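Local coordinates for rhodopsin (Todarodes pacificus, PDB 2Z73), which absorbs light through its retinal chromophore and signals through G proteins to activate phospholipase C in vision at low light intensity, at residues 185-190 with 275-280. Numbering follows the deposited sequence.
Sequences NCSFDY and SPYAVV. With RET (retinal), chain D.
The extracellular lid of the retinal pocket meets the sixth transmembrane helix where Tyr277 reaches from the helix to Ser187, on the strand 186-188 of the two-stranded antiparallel hairpin that, as in other rhodopsins, closes the retinal pocket from the extracellular side. Tyr277 follows Pro276, at a kink where the backbone N atoms of both residues lack bonds to the preceding turn. The side chain extends from the helix with CG opposite the backbone N (chi1 -179°), and the length of a tyrosine carries the hydroxyl across to the strand, whose backbone stays well away from the helix. There Ser187 OG gives a hydrogen bond to Tyr277 OH at 3.0 Å, the serine oxygen lying at the edge of the phenol, near the ring plane. A small hydroxyl suits this place, since Ser187 OG also sits 3.6 Å from RET C12 of the polyene.

Tyr190 crosses Tyr277 at about a right angle, and its CE1 edge comes 3.2 Å from Tyr277 OH. Both phenol oxygens converge on Glu180, which hydrogen-bonds each of them through OE1 and Asn185 ND2 through OE2. The apolar ring of Phe188 packs against the polyene and against both tyrosines: its CD2 lies 3.6 Å from the RET C19 methyl, its CE2 4.3 Å from Tyr277 CE1, and Tyr190 CD1 rests over one face toward the rim. One residue further along the helix, Ala278 CB approaches RET C2 of the ionone ring at 3.7 Å, its single methyl fitting a wall so near the ligand. At the other end of the chromophore Cys186 O comes to 3.3 Å from RET C14, on a strand tied to helix 104-138 by the Cys186–Cys108 disulfide.

The buried hydroxyls of Ser187, Tyr190 and Tyr277 thus join a polar network around Glu180, coupling lid and helix beside the polyene, while Phe188 and Ala278 give the retinal an apolar lining.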
ATOM      1  N   ASN A 185       6.569  18.569  -7.414  1.00 42.38           N
ATOM      2  CA  ASN A 185       6.261  17.668  -6.325  1.00 44.20           C
ATOM      3  C   ASN A 185       7.609  17.398  -5.687  1.00 46.33           C
ATOM      4  O   ASN A 185       8.651  17.716  -6.265  1.00 48.21           O
ATOM      5  CB  ASN A 185       5.562  16.382  -6.800  1.00 43.48           C
ATOM      6  CG  ASN A 185       6.503  15.392  -7.436  1.00 43.46           C
ATOM      7  OD1 ASN A 185       6.709  15.412  -8.648  1.00 42.73           O
ATOM      8  ND2 ASN A 185       7.084  14.509  -6.617  1.00 40.19           N
ATOM      9  N   CYS A 186       7.603  16.853  -4.484  1.00 46.42           N
ATOM     10  CA  CYS A 186       8.851  16.614  -3.799  1.00 45.26           C
ATOM     11  C   CYS A 186       9.071  15.145  -3.509  1.00 44.51           C
ATOM     12  O   CYS A 186       8.165  14.336  -3.653  1.00 43.23           O
ATOM     13  CB  CYS A 186       8.884  17.468  -2.517  1.00 44.57           C
ATOM     14  SG  CYS A 186       9.239  19.224  -2.914  1.00 48.76           S
ATOM     15  N   SER A 187      10.297  14.802  -3.142  1.00 48.25           N
ATOM     16  CA  SER A 187      10.669  13.427  -2.828  1.00 50.01           C
ATOM     17  C   SER A 187      12.033  13.505  -2.160  1.00 50.82           C
ATOM     18  O   SER A 187      12.507  14.600  -1.863  1.00 50.56           O
ATOM     19  CB  SER A 187      10.762  12.601  -4.113  1.00 48.96           C
ATOM     20  OG  SER A 187      10.987  11.233  -3.820  1.00 50.61           O
ATOM     21  N   PHE A 188      12.664  12.362  -1.913  1.00 51.61           N
ATOM     22  CA  PHE A 188      13.988  12.379  -1.297  1.00 52.76           C
ATOM     23  C   PHE A 188      15.039  12.646  -2.363  1.00 52.83           C
ATOM     24  O   PHE A 188      14.750  12.605  -3.558  1.00 53.60           O
ATOM     25  CB  PHE A 188      14.267  11.062  -0.575  1.00 54.15           C
ATOM     26  CG  PHE A 188      14.233   9.848  -1.463  1.00 58.01           C
ATOM     27  CD1 PHE A 188      15.413   9.190  -1.812  1.00 59.14           C
ATOM     28  CD2 PHE A 188      13.029   9.347  -1.930  1.00 57.05           C
ATOM     29  CE1 PHE A 188      15.393   8.046  -2.614  1.00 57.20           C
ATOM     30  CE2 PHE A 188      12.996   8.205  -2.733  1.00 57.95           C
ATOM     31  CZ  PHE A 188      14.185   7.554  -3.074  1.00 57.35           C
ATOM     32  N   ASP A 189      16.260  12.933  -1.937  1.00 55.69           N
ATOM     33  CA  ASP A 189      17.350  13.213  -2.870  1.00 55.95           C
ATOM     34  C   ASP A 189      18.097  11.932  -3.267  1.00 56.93           C
ATOM     35  O   ASP A 189      18.849  11.363  -2.471  1.00 56.77           O
ATOM     36  CB  ASP A 189      18.313  14.215  -2.232  1.00 53.69           C
ATOM     37  CG  ASP A 189      19.325  14.753  -3.210  1.00 55.30           C
ATOM     38  OD1 ASP A 189      19.279  14.369  -4.396  1.00 55.01           O
ATOM     39  OD2 ASP A 189      20.166  15.567  -2.782  1.00 57.25           O
ATOM     40  N   TYR A 190      17.872  11.482  -4.500  1.00 56.85           N
ATOM     41  CA  TYR A 190      18.517  10.271  -5.013  1.00 55.12           C
ATOM     42  C   TYR A 190      19.617  10.638  -6.000  1.00 53.71           C
ATOM     43  O   TYR A 190      20.204   9.774  -6.646  1.00 55.32           O
ATOM     44  CB  TYR A 190      17.486   9.358  -5.690  1.00 53.99           C
ATOM     45  CG  TYR A 190      16.548  10.072  -6.643  1.00 54.39           C
ATOM     46  CD1 TYR A 190      15.180  10.163  -6.372  1.00 53.55           C
ATOM     47  CD2 TYR A 190      17.026  10.671  -7.806  1.00 54.63           C
ATOM     48  CE1 TYR A 190      14.312  10.831  -7.235  1.00 51.18           C
ATOM     49  CE2 TYR A 190      16.170  11.346  -8.674  1.00 55.79           C
ATOM     50  CZ  TYR A 190      14.811  11.422  -8.380  1.00 53.09           C
ATOM     51  OH  TYR A 190      13.962  12.104  -9.223  1.00 51.65           O
ATOM     52  N   SER A 275       8.378  -0.327  -7.782  1.00 46.48           N
ATOM     53  CA  SER A 275       9.647  -0.807  -8.318  1.00 43.67           C
ATOM     54  C   SER A 275      10.211  -0.009  -9.482  1.00 43.55           C
ATOM     55  O   SER A 275      11.416   0.205  -9.551  1.00 44.12           O
ATOM     56  CB  SER A 275       9.534  -2.278  -8.685  1.00 44.46           C
ATOM     57  OG  SER A 275       9.241  -3.038  -7.521  1.00 43.22           O
ATOM     58  N   PRO A 276       9.360   0.443 -10.413  1.00 43.30           N
ATOM     59  CA  PRO A 276       9.927   1.217 -11.522  1.00 41.37           C
ATOM     60  C   PRO A 276      10.675   2.461 -11.012  1.00 42.82           C
ATOM     61  O   PRO A 276      11.878   2.607 -11.231  1.00 44.57           O
ATOM     62  CB  PRO A 276       8.696   1.578 -12.349  1.00 40.70           C
ATOM     63  CG  PRO A 276       7.787   0.411 -12.114  1.00 37.90           C
ATOM     64  CD  PRO A 276       7.932   0.162 -10.640  1.00 39.92           C
ATOM     65  N   TYR A 277       9.946   3.340 -10.320  1.00 43.69           N
ATOM     66  CA  TYR A 277      10.494   4.576  -9.765  1.00 40.59           C
ATOM     67  C   TYR A 277      11.717   4.262  -8.930  1.00 39.48           C
ATOM     68  O   TYR A 277      12.740   4.945  -9.023  1.00 40.60           O
ATOM     69  CB  TYR A 277       9.440   5.294  -8.908  1.00 39.95           C
ATOM     70  CG  TYR A 277       9.889   6.608  -8.293  1.00 37.17           C
ATOM     71  CD1 TYR A 277      10.195   6.705  -6.932  1.00 32.71           C
ATOM     72  CD2 TYR A 277      10.035   7.748  -9.086  1.00 37.72           C
ATOM     73  CE1 TYR A 277      10.637   7.904  -6.375  1.00 32.86           C
ATOM     74  CE2 TYR A 277      10.477   8.958  -8.546  1.00 36.49           C
ATOM     75  CZ  TYR A 277      10.775   9.032  -7.193  1.00 38.60           C
ATOM     76  OH  TYR A 277      11.194  10.244  -6.672  1.00 34.90           O
ATOM     77  N   ALA A 278      11.616   3.225  -8.114  1.00 37.69           N
ATOM     78  CA  ALA A 278      12.735   2.835  -7.268  1.00 41.15           C
ATOM     79  C   ALA A 278      13.974   2.650  -8.134  1.00 43.71           C
ATOM     80  O   ALA A 278      15.045   3.173  -7.826  1.00 47.06           O
ATOM     81  CB  ALA A 278      12.412   1.546  -6.537  1.00 37.53           C
ATOM     82  N   VAL A 279      13.807   1.913  -9.230  1.00 46.04           N
ATOM     83  CA  VAL A 279      14.897   1.635 -10.145  1.00 46.11           C
ATOM     84  C   VAL A 279      15.488   2.926 -10.702  1.00 49.86           C
ATOM     85  O   VAL A 279      16.698   3.143 -10.617  1.00 50.48           O
ATOM     86  CB  VAL A 279      14.424   0.702 -11.298  1.00 46.56           C
ATOM     87  CG1 VAL A 279      15.434   0.680 -12.433  1.00 47.51           C
ATOM     88  CG2 VAL A 279      14.250  -0.719 -10.764  1.00 43.07           C
ATOM     89  N   VAL A 280      14.643   3.788 -11.262  1.00 50.87           N
ATOM     90  CA  VAL A 280      15.126   5.042 -11.813  1.00 51.97           C
ATOM     91  C   VAL A 280      15.902   5.827 -10.773  1.00 54.80           C
ATOM     92  O   VAL A 280      16.835   6.556 -11.102  1.00 54.77           O
ATOM     93  CB  VAL A 280      13.986   5.935 -12.295  1.00 52.48           C
ATOM     94  CG1 VAL A 280      14.550   7.266 -12.817  1.00 49.72           C
ATOM     95  CG2 VAL A 280      13.192   5.217 -13.375  1.00 54.39           C
TER
HETATM   96  C1  RET D1000      11.722   3.311  -2.340  1.00 54.64           C
HETATM   97  C2  RET D1000      11.499   1.909  -2.976  1.00 56.03           C
HETATM   98  C3  RET D1000      10.052   1.528  -3.239  1.00 59.21           C
HETATM   99  C4  RET D1000       9.154   1.720  -2.005  1.00 58.46           C
HETATM  100  C5  RET D1000       9.353   3.077  -1.329  1.00 58.59           C
HETATM  101  C6  RET D1000      10.501   3.816  -1.468  1.00 57.36           C
HETATM  102  C7  RET D1000      10.682   5.173  -0.803  1.00 56.24           C
HETATM  103  C8  RET D1000      10.018   6.348  -1.190  1.00 54.05           C
HETATM  104  C9  RET D1000      10.012   7.706  -0.630  1.00 52.16           C
HETATM  105  C10 RET D1000       9.208   8.544  -1.298  1.00 49.84           C
HETATM  106  C11 RET D1000       8.857   9.927  -1.057  1.00 47.63           C
HETATM  107  C12 RET D1000       8.022  10.723  -1.791  1.00 49.35           C
HETATM  108  C13 RET D1000       7.286  10.573  -3.106  1.00 46.46           C
HETATM  109  C14 RET D1000       6.434  11.556  -3.528  1.00 41.26           C
HETATM  110  C15 RET D1000       5.698  11.496  -4.797  1.00 39.18           C
HETATM  111  C16 RET D1000      13.001   3.282  -1.504  1.00 52.61           C
HETATM  112  C17 RET D1000      12.022   4.271  -3.537  1.00 51.45           C
HETATM  113  C18 RET D1000       8.126   3.438  -0.533  1.00 58.95           C
HETATM  114  C19 RET D1000      10.825   8.039   0.605  1.00 49.13           C
HETATM  115  C20 RET D1000       7.555   9.283  -3.913  1.00 45.59           C